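Local coordinates for protein cephalosporin hydroxylase CMCI (Streptomyces clavuligerus, PDB 2BM8) that takes part in cephamycin biosynthesis, probably in modifying the cephalosporin nucleus, and is built on a Rossmann-like fold akin to that of methyltransferases, at residues B[81-86]-B[150-155]; B[86-91]-B[159-164]; B[154-159]-B[180-185]; B[209-214]-B[229-234]. The protein carries 3 engineered substitutions. All blocks are in the same frame, centred on the assembly; numbering follows the deposited sequence.

Contact 1. Residues B[81-86]-B[150-155]; sequences RPRTIV and EMAHPL
Met151 meets Thr84 at about a right angle, its CB lying 3.7 Å from Thr84 OG1, while the thioether end bends away. At Ala152 the backbone does the polar work: Thr84 OG1 gives its proton to Ala152 O over 2.6 Å, coming in 30° off the carbonyl plane. The hydroxyl stands beside its own backbone N (chi1 -50°), which turns it to the loop. The small CB of Ala152 sits over the centre of the Arg83 guanidinium, 3.7 Å above its plane, and against Arg83 CB, because the arginine chain folds back at chi2 and chi3. A cis peptide joins His153 to Pro154. Beyond it, Pro154 O accepts from Thr84 N at 3.2 Å and, weakly, from Arg83 N. Leu155 then brings CD1 to within 3.7 Å of Thr84 CB, so the threonine pairs one polar branch with one apolar flank. A valine in place of Thr84 would probably leave Ala152 O without its hydroxyl donor and the incoming loop less firmly tied to the strand. Such parallel pairing, just beginning at Thr84 and Leu155, is that of two central strands in a Rossmann-like sheet.

Contact 2. Residues B[86-91]-B[159-164]; sequences VELGVY and DNAHAN. Engineered in segment 159-164: Asn160 (natural residue Asp).
Glu87 and the engineered Asn160, an aspartate in the natural protein, cross obliquely, amide nitrogen against carboxylate. Asn160 ND2 donates to Glu87 OE1 with the carboxylate and amide planes 29° apart; at 2.5 Å the bond is very short, and its exact length is doubtful. The glutamate reaches this spot because its chain bends at chi2 (-77°), while Asn160 CG stands beside its own backbone N (chi1 -80°). Glu87 OE2 is taken by Lys65 in a salt bridge. The backbones join where Asn160 N donates to Leu88 O at 2.7 Å, nearly in line with the carbonyl. Leu88 splits its methyls: CD2 rests 4.0 Å from Ala161 CB, CD1 lies 3.7 Å from Asp159 OD2. That oxygen accepts from Ala161 N above the carboxylate plane, an Asx turn, and from His162 N on its syn lone pair, which extends it to an Asx motif. Gly89 has positive phi, and a CB there would collide with Asn160 C. The run of glutamate, leucine and glycine resembles the cofactor-binding turn of class I methyltransferases. Both loops leave neighbouring parallel strands, 84-88 and 155-159; helix 94-106 packs on Glu87, and helix 165-175 follows Asn164.

Contact 3. Residues B[154-159]-B[180-185]; sequences PLIFID and GDYFII
The carboxylate of Asp181 is gripped at both oxygens: OD2 accepts from His153 ND1 and Glu178 N, and OD1 takes the backbone N of Leu155 at 2.9 Å. Leu155 N approaches OD1 from well above the carboxylate plane, 71° out of it. Aspartate suits this place because its short chain, with CG beside its own backbone N (chi1 -69°), begins the strand pairing with a side-chain acceptor where a main-chain carbonyl would otherwise serve. From there the ladder is regular. Tyr182 N bonds to Leu155 O and Phe157 N to Tyr182 O, then Ile184 N to Phe157 O at 2.8 Å and Asp159 N to Ile184 O at the same length. On one face Phe157 and Phe183 stand side by side, pointing the same way. Their planes are almost parallel, but the rings are slid apart and barely overlap, centroid to centroid 4.9 Å; the closest carbons, Phe157 CD2 and Phe183 CE1, are 3.5 Å apart. Both flat rings turn to helix 165-175, touching Ile168, Met169 and Ala172. The other face carries branched aliphatics: Ile156 CG2 lies 3.8 Å from Ile184 CD1 and packs beside Tyr182 CB. Helix 67-80 covers these isoleucines, whereas Tyr182 OH reaches on to Asp214. With the strand axes 17° apart and helix 165-175 between them in sequence, the unit is a classic beta-alpha-beta crossover of the Rossmann-like fold.

Contact 4. Residues B[209-214]-B[229-234]; sequences DVLSMD and LRRVAA
Ser212 and Arg230 form a hydrogen-bonded antiparallel pair, Ser212 N to Arg230 O and Arg230 N to Ser212 O, both 3.0 Å and both in the carbonyl plane. A weaker rung follows as Val232 N reaches Val210 O at 3.3 Å. The Arg230 side chain, extended from CG to NE, runs past Ser212 OG toward Asp214. Its long ion pair, Asp214 OD2 to Arg230 NH1 at 3.7 Å, is one of charge alone, since the oxygen lies well out of the guanidinium plane. Stronger partners lie outside: Arg230 NH2 and Ser212 OG both meet Asp35 of the third subunit, and Asp214 OD2 bonds to Tyr182 OH. A positively charged and a small hydroxyl residue thus serve one carboxylate at the interface. Strand 228-231, antiparallel to both 182-185 and 211-214, is the reversed strand characteristic of the class I methyltransferase version of the Rossmann-like sheet. The short strand segments run at 136° to each other, well short of the 180° of a straight antiparallel pair. Arg231, bent at chi2 (-59°), lays one guanidinium face over Val210, whose CB is 3.9 Å from the plane, and bonds weakly to Val232 O through NH1. Cutting Arg231 back to an alanine would take the guanidinium face from Val210 and would probably leave Val232 O without its weak donor. On the Leu211 face, Leu211 CD1 meets Leu229 CD1 at 4.2 Å, the two side chains crossing at about a right angle, both touching Met169 of helix 165-175. Across the sheet, Val232 CG2 presses on Ser212 CB at 3.4 Å.

Overall arrangement
All four contacts belong to one mixed sheet. Contacts 1 and 2 take opposite ends of the pairing between strands 84-88 and 155-159, their centres about 17 Å apart; contact 3 adds strand 182-185, and contact 4 the last two strands. Contact 3 is the bridge: its centre lies about 9 Å from that of contact 1, with which it shares Pro154 and Leu155, about 12 Å from that of contact 2, joined by Leu88 N with Ile158 O (2.9 Å), and about 11 Å from that of contact 4, joined by Phe183 N with Leu229 O (2.8 Å). Contact 2, at the C-terminal strand ends, is where a cofactor would probably bind by analogy with relatives; this structure is the apo form.

Contact 1. Residues B[81-86]-B[150-155]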
loop_
_atom_site.group_PDB
_atom_site.type_symbol
_atom_site.label_atom_id
_atom_site.label_comp_id
_atom_site.label_asym_id
_atom_site.label_seq_id
_atom_site.Cartn_x
_atom_site.Cartn_y
_atom_site.Cartn_z
ATOM N N ARG B 81 38.854 -0.399 -1.010
ATOM C CA ARG B 81 39.937 -0.354 -0.027
ATOM C C ARG B 81 40.535 1.050 0.030
ATOM O O ARG B 81 41.697 1.250 -0.300
ATOM C CB ARG B 81 41.008 -1.418 -0.330
ATOM C CG ARG B 81 40.452 -2.840 -0.307
ATOM C CD ARG B 81 41.464 -3.925 -0.626
ATOM N NE ARG B 81 42.550 -3.961 0.346
ATOM C CZ ARG B 81 42.449 -4.420 1.588
ATOM N NH1 ARG B 81 41.307 -4.904 2.055
ATOM N NH2 ARG B 81 43.509 -4.401 2.377
ATOM N N PRO B 82 39.732 2.020 0.450
ATOM C CA PRO B 82 40.180 3.409 0.509
ATOM C C PRO B 82 41.253 3.634 1.561
ATOM O O PRO B 82 41.121 3.130 2.666
ATOM C CB PRO B 82 38.906 4.179 0.890
ATOM C CG PRO B 82 38.060 3.191 1.599
ATOM C CD PRO B 82 38.344 1.877 0.915
ATOM N N ARG B 83 42.300 4.366 1.198
ATOM C CA ARG B 83 43.273 4.873 2.163
ATOM C C ARG B 83 42.767 6.098 2.961
ATOM O O ARG B 83 43.306 6.405 4.021
ATOM C CB ARG B 83 44.593 5.213 1.449
ATOM C CG ARG B 83 45.429 3.987 1.036
ATOM C CD ARG B 83 46.510 3.593 2.045
ATOM N NE ARG B 83 47.838 4.064 1.626
ATOM C CZ ARG B 83 48.689 4.770 2.372
ATOM N NH1 ARG B 83 48.405 5.113 3.625
ATOM N NH2 ARG B 83 49.857 5.131 1.857
ATOM N N THR B 84 41.740 6.792 2.465
ATOM C CA THR B 84 41.236 7.993 3.129
ATOM C C THR B 84 39.720 8.107 3.001
ATOM O O THR B 84 39.188 8.056 1.908
ATOM C CB THR B 84 41.878 9.277 2.533
ATOM O OG1 THR B 84 43.306 9.161 2.469
ATOM C CG2 THR B 84 41.638 10.482 3.450
ATOM N N ILE B 85 39.028 8.268 4.121
ATOM C CA ILE B 85 37.615 8.601 4.100
ATOM C C ILE B 85 37.389 9.947 4.777
ATOM O O ILE B 85 37.777 10.129 5.921
ATOM C CB ILE B 85 36.816 7.507 4.793
ATOM C CG1 ILE B 85 36.889 6.220 3.962
ATOM C CG2 ILE B 85 35.364 7.943 4.984
ATOM C CD1 ILE B 85 36.433 5.009 4.710
ATOM N N VAL B 86 36.769 10.874 4.050
ATOM C CA VAL B 86 36.457 12.216 4.524
ATOM C C VAL B 86 34.952 12.403 4.752
ATOM O O VAL B 86 34.154 12.140 3.858
ATOM C CB VAL B 86 36.874 13.260 3.487
ATOM C CG1 VAL B 86 36.565 14.662 3.989
ATOM C CG2 VAL B 86 38.363 13.135 3.137
ATOM N N GLU B 150 47.141 16.458 0.432
ATOM C CA GLU B 150 48.246 15.671 0.948
ATOM C C GLU B 150 47.898 14.186 1.275
ATOM O O GLU B 150 48.806 13.388 1.524
ATOM C CB GLU B 150 48.784 16.428 2.184
ATOM C CG GLU B 150 49.920 15.794 2.976
ATOM C CD GLU B 150 49.540 15.546 4.436
ATOM O OE1 GLU B 150 49.321 16.544 5.171
ATOM O OE2 GLU B 150 49.456 14.360 4.853
ATOM N N MET B 151 46.618 13.800 1.249
ATOM C CA MET B 151 46.211 12.456 1.703
ATOM C C MET B 151 46.251 11.370 0.631
ATOM O O MET B 151 46.363 11.649 -0.560
ATOM C CB MET B 151 44.821 12.493 2.345
ATOM C CG MET B 151 44.804 13.192 3.702
ATOM S SD MET B 151 45.365 12.266 5.146
ATOM C CE MET B 151 47.172 12.423 5.035
ATOM N N ALA B 152 46.167 10.122 1.090
ATOM C CA ALA B 152 46.363 8.953 0.234
ATOM C C ALA B 152 45.072 8.493 -0.441
ATOM O O ALA B 152 43.969 8.857 -0.037
ATOM C CB ALA B 152 46.968 7.814 1.036
ATOM N N HIS B 153 45.246 7.681 -1.478
ATOM C CA HIS B 153 44.158 7.262 -2.336
ATOM C C HIS B 153 44.163 5.743 -2.446
ATOM O O HIS B 153 45.192 5.121 -2.231
ATOM C CB HIS B 153 44.319 7.907 -3.707
ATOM C CG HIS B 153 44.228 9.402 -3.686
ATOM N ND1 HIS B 153 43.341 10.104 -4.472
ATOM C CD2 HIS B 153 44.911 10.330 -2.973
ATOM C CE1 HIS B 153 43.487 11.398 -4.249
ATOM N NE2 HIS B 153 44.437 11.562 -3.347
ATOM N N PRO B 154 43.035 5.125 -2.782
ATOM C CA PRO B 154 41.768 5.797 -3.087
ATOM C C PRO B 154 41.132 6.556 -1.921
ATOM O O PRO B 154 41.548 6.458 -0.758
ATOM C CB PRO B 154 40.849 4.637 -3.500
ATOM C CG PRO B 154 41.732 3.511 -3.814
ATOM C CD PRO B 154 42.923 3.667 -2.926
ATOM N N LEU B 155 40.080 7.290 -2.254
ATOM C CA LEU B 155 39.496 8.254 -1.347
ATOM C C LEU B 155 37.993 8.335 -1.519
ATOM O O LEU B 155 37.489 8.393 -2.635
ATOM C CB LEU B 155 40.126 9.605 -1.625
ATOM C CG LEU B 155 39.747 10.774 -0.726
ATOM C CD1 LEU B 155 41.029 11.535 -0.302
ATOM C CD2 LEU B 155 38.769 11.710 -1.428
#

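Contact 2. Residues B[86-91]-B[159-164]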
loop_
_atom_site.group_PDB
_atom_site.type_symbol
_atom_site.label_atom_id
_atom_site.label_comp_id
_atom_site.label_asym_id
_atom_site.label_seq_id
_atom_site.Cartn_x
_atom_site.Cartn_y
_atom_site.Cartn_z
ATOM N N VAL B 86 36.769 10.874 4.050
ATOM C CA VAL B 86 36.457 12.216 4.524
ATOM C C VAL B 86 34.952 12.403 4.752
ATOM O O VAL B 86 34.154 12.140 3.858
ATOM C CB VAL B 86 36.874 13.260 3.487
ATOM C CG1 VAL B 86 36.565 14.662 3.989
ATOM C CG2 VAL B 86 38.363 13.135 3.137
ATOM N N GLU B 87 34.578 12.868 5.946
ATOM C CA GLU B 87 33.198 13.246 6.262
ATOM C C GLU B 87 33.121 14.747 6.411
ATOM O O GLU B 87 33.728 15.285 7.312
ATOM C CB GLU B 87 32.758 12.632 7.595
ATOM C CG GLU B 87 32.047 11.301 7.466
ATOM C CD GLU B 87 30.613 11.443 6.996
ATOM O OE1 GLU B 87 30.257 12.529 6.484
ATOM O OE2 GLU B 87 29.845 10.467 7.155
ATOM N N LEU B 88 32.384 15.410 5.530
ATOM C CA LEU B 88 31.997 16.819 5.691
ATOM C C LEU B 88 30.661 16.800 6.435
ATOM O O LEU B 88 29.684 16.274 5.912
ATOM C CB LEU B 88 31.816 17.475 4.314
ATOM C CG LEU B 88 32.145 18.945 4.033
ATOM C CD1 LEU B 88 31.313 19.410 2.863
ATOM C CD2 LEU B 88 31.969 19.902 5.232
ATOM N N GLY B 89 30.622 17.361 7.645
ATOM C CA GLY B 89 29.495 17.199 8.552
ATOM C C GLY B 89 29.738 16.051 9.522
ATOM O O GLY B 89 29.656 14.896 9.129
ATOM N N VAL B 90 30.016 16.360 10.791
ATOM C CA VAL B 90 30.438 15.355 11.765
ATOM C C VAL B 90 29.371 14.999 12.810
ATOM O O VAL B 90 29.142 13.801 13.072
ATOM C CB VAL B 90 31.716 15.815 12.491
ATOM C CG1 VAL B 90 32.079 14.874 13.634
ATOM C CG2 VAL B 90 32.861 15.920 11.519
ATOM N N TYR B 91 28.750 16.022 13.412
ATOM C CA TYR B 91 27.803 15.853 14.543
ATOM C C TYR B 91 28.438 15.127 15.757
ATOM O O TYR B 91 29.346 15.665 16.369
ATOM C CB TYR B 91 26.487 15.197 14.078
ATOM C CG TYR B 91 25.367 15.165 15.132
ATOM C CD1 TYR B 91 24.955 16.317 15.793
ATOM C CD2 TYR B 91 24.744 13.967 15.472
ATOM C CE1 TYR B 91 23.943 16.272 16.768
ATOM C CE2 TYR B 91 23.731 13.910 16.435
ATOM C CZ TYR B 91 23.333 15.058 17.076
ATOM O OH TYR B 91 22.319 14.983 18.015
ATOM N N ASP B 159 29.691 14.134 1.611
ATOM C CA ASP B 159 28.980 15.326 2.041
ATOM C C ASP B 159 27.757 14.999 2.913
ATOM O O ASP B 159 26.815 14.377 2.449
ATOM C CB ASP B 159 28.515 16.107 0.822
ATOM C CG ASP B 159 27.667 17.284 1.198
ATOM O OD1 ASP B 159 26.598 17.489 0.555
ATOM O OD2 ASP B 159 28.005 18.036 2.146
ATOM N N ASN B 160 27.800 15.420 4.177
ATOM C CA ASN B 160 26.634 15.429 5.078
ATOM C C ASN B 160 26.248 16.857 5.503
ATOM O O ASN B 160 25.372 17.033 6.325
ATOM C CB ASN B 160 26.897 14.572 6.328
ATOM C CG ASN B 160 26.706 13.078 6.074
ATOM O OD1 ASN B 160 25.584 12.613 5.822
ATOM N ND2 ASN B 160 27.800 12.317 6.138
ATOM N N ALA B 161 26.884 17.876 4.933
ATOM C CA ALA B 161 26.629 19.267 5.328
ATOM C C ALA B 161 25.724 20.008 4.334
ATOM O O ALA B 161 24.790 20.701 4.726
ATOM C CB ALA B 161 27.956 20.011 5.510
ATOM N N HIS B 162 26.028 19.855 3.051
ATOM C CA HIS B 162 25.170 20.287 1.944
ATOM C C HIS B 162 25.046 21.806 1.773
ATOM O O HIS B 162 23.987 22.294 1.376
ATOM C CB HIS B 162 23.749 19.713 2.061
ATOM C CG HIS B 162 23.673 18.307 2.570
ATOM N ND1 HIS B 162 23.692 17.215 1.736
ATOM C CD2 HIS B 162 23.491 17.819 3.820
ATOM C CE1 HIS B 162 23.556 16.113 2.453
ATOM N NE2 HIS B 162 23.436 16.452 3.721
ATOM N N ALA B 163 26.114 22.554 2.032
ATOM C CA ALA B 163 26.052 24.016 1.947
ATOM C C ALA B 163 26.559 24.565 0.612
ATOM O O ALA B 163 25.817 25.234 -0.121
ATOM C CB ALA B 163 26.808 24.653 3.126
ATOM N N ASN B 164 27.813 24.309 0.279
ATOM C CA ASN B 164 28.397 24.904 -0.944
ATOM C C ASN B 164 28.755 23.760 -1.872
ATOM O O ASN B 164 29.754 23.788 -2.550
ATOM C CB ASN B 164 29.630 25.738 -0.548
ATOM C CG ASN B 164 30.131 26.665 -1.647
ATOM O OD1 ASN B 164 29.382 27.127 -2.513
ATOM N ND2 ASN B 164 31.427 26.956 -1.596
#

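Contact 3. Residues B[154-159]-B[180-185]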
loop_
_atom_site.group_PDB
_atom_site.type_symbol
_atom_site.label_atom_id
_atom_site.label_comp_id
_atom_site.label_asym_id
_atom_site.label_seq_id
_atom_site.Cartn_x
_atom_site.Cartn_y
_atom_site.Cartn_z
ATOM N N PRO B 154 43.035 5.125 -2.782
ATOM C CA PRO B 154 41.768 5.797 -3.087
ATOM C C PRO B 154 41.132 6.556 -1.921
ATOM O O PRO B 154 41.548 6.458 -0.758
ATOM C CB PRO B 154 40.849 4.637 -3.500
ATOM C CG PRO B 154 41.732 3.511 -3.814
ATOM C CD PRO B 154 42.923 3.667 -2.926
ATOM N N LEU B 155 40.080 7.290 -2.254
ATOM C CA LEU B 155 39.496 8.254 -1.347
ATOM C C LEU B 155 37.993 8.335 -1.519
ATOM O O LEU B 155 37.489 8.393 -2.635
ATOM C CB LEU B 155 40.126 9.605 -1.625
ATOM C CG LEU B 155 39.747 10.774 -0.726
ATOM C CD1 LEU B 155 41.029 11.535 -0.302
ATOM C CD2 LEU B 155 38.769 11.710 -1.428
ATOM N N ILE B 156 37.271 8.314 -0.407
ATOM C CA ILE B 156 35.833 8.549 -0.423
ATOM C C ILE B 156 35.560 9.872 0.296
ATOM O O ILE B 156 35.900 10.026 1.459
ATOM C CB ILE B 156 35.083 7.406 0.281
ATOM C CG1 ILE B 156 35.400 6.069 -0.379
ATOM C CG2 ILE B 156 33.569 7.681 0.293
ATOM C CD1 ILE B 156 34.836 4.881 0.377
ATOM N N PHE B 157 34.949 10.811 -0.417
ATOM C CA PHE B 157 34.552 12.104 0.121
ATOM C C PHE B 157 33.037 12.088 0.307
ATOM O O PHE B 157 32.299 11.877 -0.646
ATOM C CB PHE B 157 34.966 13.210 -0.853
ATOM C CG PHE B 157 34.754 14.600 -0.327
ATOM C CD1 PHE B 157 35.840 15.388 0.048
ATOM C CD2 PHE B 157 33.469 15.125 -0.193
ATOM C CE1 PHE B 157 35.653 16.671 0.539
ATOM C CE2 PHE B 157 33.270 16.405 0.310
ATOM C CZ PHE B 157 34.362 17.181 0.676
ATOM N N ILE B 158 32.571 12.321 1.525
ATOM C CA ILE B 158 31.145 12.219 1.845
ATOM C C ILE B 158 30.625 13.556 2.358
ATOM O O ILE B 158 31.075 14.056 3.383
ATOM C CB ILE B 158 30.883 11.117 2.895
ATOM C CG1 ILE B 158 31.555 9.815 2.464
ATOM C CG2 ILE B 158 29.372 10.894 3.082
ATOM C CD1 ILE B 158 31.443 8.717 3.459
ATOM N N ASP B 159 29.691 14.134 1.611
ATOM C CA ASP B 159 28.980 15.326 2.041
ATOM C C ASP B 159 27.757 14.999 2.913
ATOM O O ASP B 159 26.815 14.377 2.449
ATOM C CB ASP B 159 28.515 16.107 0.822
ATOM C CG ASP B 159 27.667 17.284 1.198
ATOM O OD1 ASP B 159 26.598 17.489 0.555
ATOM O OD2 ASP B 159 28.005 18.036 2.146
ATOM N N GLY B 180 38.454 6.592 -9.851
ATOM C CA GLY B 180 38.018 5.623 -8.856
ATOM C C GLY B 180 37.499 6.220 -7.555
ATOM O O GLY B 180 36.665 5.590 -6.896
ATOM N N ASP B 181 37.965 7.416 -7.182
ATOM C CA ASP B 181 37.561 8.059 -5.922
ATOM C C ASP B 181 36.084 8.417 -5.921
ATOM O O ASP B 181 35.528 8.749 -6.947
ATOM C CB ASP B 181 38.382 9.327 -5.658
ATOM C CG ASP B 181 39.847 9.031 -5.339
ATOM O OD1 ASP B 181 40.212 7.852 -5.146
ATOM O OD2 ASP B 181 40.709 9.930 -5.257
ATOM N N TYR B 182 35.450 8.339 -4.764
ATOM C CA TYR B 182 34.026 8.582 -4.664
ATOM C C TYR B 182 33.744 9.987 -4.135
ATOM O O TYR B 182 34.466 10.500 -3.295
ATOM C CB TYR B 182 33.389 7.528 -3.764
ATOM C CG TYR B 182 33.101 6.224 -4.481
ATOM C CD1 TYR B 182 34.065 5.234 -4.591
ATOM C CD2 TYR B 182 31.864 5.990 -5.061
ATOM C CE1 TYR B 182 33.795 4.043 -5.254
ATOM C CE2 TYR B 182 31.594 4.804 -5.720
ATOM C CZ TYR B 182 32.557 3.840 -5.810
ATOM O OH TYR B 182 32.278 2.676 -6.480
ATOM N N PHE B 183 32.731 10.633 -4.687
ATOM C CA PHE B 183 32.171 11.834 -4.101
ATOM C C PHE B 183 30.710 11.522 -3.878
ATOM O O PHE B 183 29.993 11.278 -4.837
ATOM C CB PHE B 183 32.335 13.055 -5.011
ATOM C CG PHE B 183 31.958 14.370 -4.341
ATOM C CD1 PHE B 183 32.935 15.231 -3.868
ATOM C CD2 PHE B 183 30.625 14.739 -4.185
ATOM C CE1 PHE B 183 32.590 16.441 -3.263
ATOM C CE2 PHE B 183 30.285 15.953 -3.575
ATOM C CZ PHE B 183 31.272 16.795 -3.119
ATOM N N ILE B 184 30.287 11.534 -2.613
ATOM C CA ILE B 184 28.968 11.071 -2.216
ATOM C C ILE B 184 28.162 12.150 -1.498
ATOM O O ILE B 184 28.639 12.771 -0.546
ATOM C CB ILE B 184 29.105 9.832 -1.316
ATOM C CG1 ILE B 184 29.564 8.642 -2.163
ATOM C CG2 ILE B 184 27.782 9.502 -0.643
ATOM C CD1 ILE B 184 30.141 7.511 -1.377
ATOM N N ILE B 185 26.929 12.359 -1.947
ATOM C CA ILE B 185 26.031 13.294 -1.284
ATOM C C ILE B 185 24.894 12.510 -0.690
ATOM O O ILE B 185 24.077 11.956 -1.404
ATOM C CB ILE B 185 25.519 14.349 -2.279
ATOM C CG1 ILE B 185 26.669 15.250 -2.715
ATOM C CG2 ILE B 185 24.435 15.199 -1.636
ATOM C CD1 ILE B 185 26.483 15.891 -4.047
#

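Contact 4. Residues B[209-214]-B[229-234]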
loop_
_atom_site.group_PDB
_atom_site.type_symbol
_atom_site.label_atom_id
_atom_site.label_comp_id
_atom_site.label_asym_id
_atom_site.label_seq_id
_atom_site.Cartn_x
_atom_site.Cartn_y
_atom_site.Cartn_z
ATOM N N ASP B 209 31.667 14.961 -17.681
ATOM C CA ASP B 209 32.915 14.481 -18.279
ATOM C C ASP B 209 33.861 13.936 -17.225
ATOM O O ASP B 209 34.897 13.364 -17.570
ATOM C CB ASP B 209 33.599 15.592 -19.071
ATOM C CG ASP B 209 32.719 16.132 -20.175
ATOM O OD1 ASP B 209 32.371 15.337 -21.086
ATOM O OD2 ASP B 209 32.309 17.325 -20.196
ATOM N N VAL B 210 33.491 14.117 -15.953
ATOM C CA VAL B 210 34.370 13.856 -14.824
ATOM C C VAL B 210 33.787 12.975 -13.716
ATOM O O VAL B 210 34.537 12.398 -12.957
ATOM C CB VAL B 210 34.844 15.183 -14.184
ATOM C CG1 VAL B 210 35.724 15.955 -15.165
ATOM C CG2 VAL B 210 33.670 16.036 -13.727
ATOM N N LEU B 211 32.465 12.888 -13.608
ATOM C CA LEU B 211 31.825 12.100 -12.560
ATOM C C LEU B 211 30.683 11.269 -13.142
ATOM O O LEU B 211 29.958 11.723 -14.031
ATOM C CB LEU B 211 31.288 13.003 -11.448
ATOM C CG LEU B 211 32.287 13.664 -10.491
ATOM C CD1 LEU B 211 31.559 14.649 -9.583
ATOM C CD2 LEU B 211 33.033 12.642 -9.663
ATOM N N SER B 212 30.547 10.049 -12.639
ATOM C CA SER B 212 29.490 9.134 -13.040
ATOM C C SER B 212 28.650 8.816 -11.809
ATOM O O SER B 212 29.145 8.913 -10.695
ATOM C CB SER B 212 30.091 7.824 -13.564
ATOM O OG SER B 212 30.468 6.962 -12.468
ATOM N N MET B 213 27.392 8.449 -12.007
ATOM C CA MET B 213 26.611 7.842 -10.937
ATOM C C MET B 213 26.864 6.335 -10.943
ATOM O O MET B 213 26.616 5.662 -11.946
ATOM C CB MET B 213 25.124 8.116 -11.109
ATOM C CG MET B 213 24.285 7.530 -9.994
ATOM S SD MET B 213 22.655 8.253 -9.886
ATOM C CE MET B 213 22.091 8.058 -11.575
ATOM N N ASP B 214 27.357 5.812 -9.821
ATOM C CA ASP B 214 27.674 4.402 -9.693
ATOM C C ASP B 214 26.414 3.602 -9.398
ATOM O O ASP B 214 25.906 3.623 -8.296
ATOM C CB ASP B 214 28.690 4.202 -8.576
ATOM C CG ASP B 214 29.157 2.767 -8.463
ATOM O OD1 ASP B 214 28.566 1.882 -9.106
ATOM O OD2 ASP B 214 30.114 2.424 -7.755
ATOM N N LEU B 229 28.540 9.189 -6.486
ATOM C CA LEU B 229 29.288 9.535 -7.691
ATOM C C LEU B 229 30.734 9.098 -7.573
ATOM O O LEU B 229 31.266 9.018 -6.481
ATOM C CB LEU B 229 29.239 11.041 -7.931
ATOM C CG LEU B 229 27.902 11.719 -7.669
ATOM C CD1 LEU B 229 28.034 13.199 -7.938
ATOM C CD2 LEU B 229 26.808 11.098 -8.532
ATOM N N ARG B 230 31.376 8.809 -8.695
ATOM C CA ARG B 230 32.819 8.593 -8.682
ATOM C C ARG B 230 33.529 9.166 -9.904
ATOM O O ARG B 230 32.922 9.515 -10.904
ATOM C CB ARG B 230 33.154 7.111 -8.494
ATOM C CG ARG B 230 32.529 6.196 -9.493
ATOM C CD ARG B 230 33.042 4.763 -9.425
ATOM N NE ARG B 230 32.811 4.063 -10.688
ATOM C CZ ARG B 230 32.852 2.745 -10.839
ATOM N NH1 ARG B 230 33.129 1.953 -9.813
ATOM N NH2 ARG B 230 32.614 2.210 -12.023
ATOM N N ARG B 231 34.841 9.256 -9.789
ATOM C CA ARG B 231 35.670 9.842 -10.812
ATOM C C ARG B 231 35.892 8.843 -11.951
ATOM O O ARG B 231 36.469 7.782 -11.745
ATOM C CB ARG B 231 37.008 10.268 -10.193
ATOM C CG ARG B 231 37.353 11.707 -10.419
ATOM C CD ARG B 231 37.420 12.038 -11.855
ATOM N NE ARG B 231 38.298 13.156 -12.147
ATOM C CZ ARG B 231 38.556 13.563 -13.375
ATOM N NH1 ARG B 231 38.001 12.943 -14.407
ATOM N NH2 ARG B 231 39.359 14.592 -13.573
ATOM N N VAL B 232 35.400 9.191 -13.138
ATOM C CA VAL B 232 35.593 8.397 -14.366
ATOM C C VAL B 232 37.003 8.654 -14.918
ATOM O O VAL B 232 37.623 9.689 -14.606
ATOM C CB VAL B 232 34.514 8.753 -15.438
ATOM C CG1 VAL B 232 34.755 8.043 -16.785
ATOM C CG2 VAL B 232 33.148 8.411 -14.924
ATOM N N ALA B 233 37.503 7.703 -15.717
ATOM C CA ALA B 233 38.840 7.790 -16.326
ATOM C C ALA B 233 39.134 9.142 -17.010
ATOM O O ALA B 233 38.281 9.693 -17.722
ATOM C CB ALA B 233 39.049 6.620 -17.332
ATOM N N ALA B 234 40.341 9.664 -16.770
ATOM C CA ALA B 234 40.814 10.906 -17.396
ATOM C C ALA B 234 41.643 10.598 -18.643
ATOM O O ALA B 234 41.123 10.079 -19.636
ATOM C CB ALA B 234 41.640 11.729 -16.397
#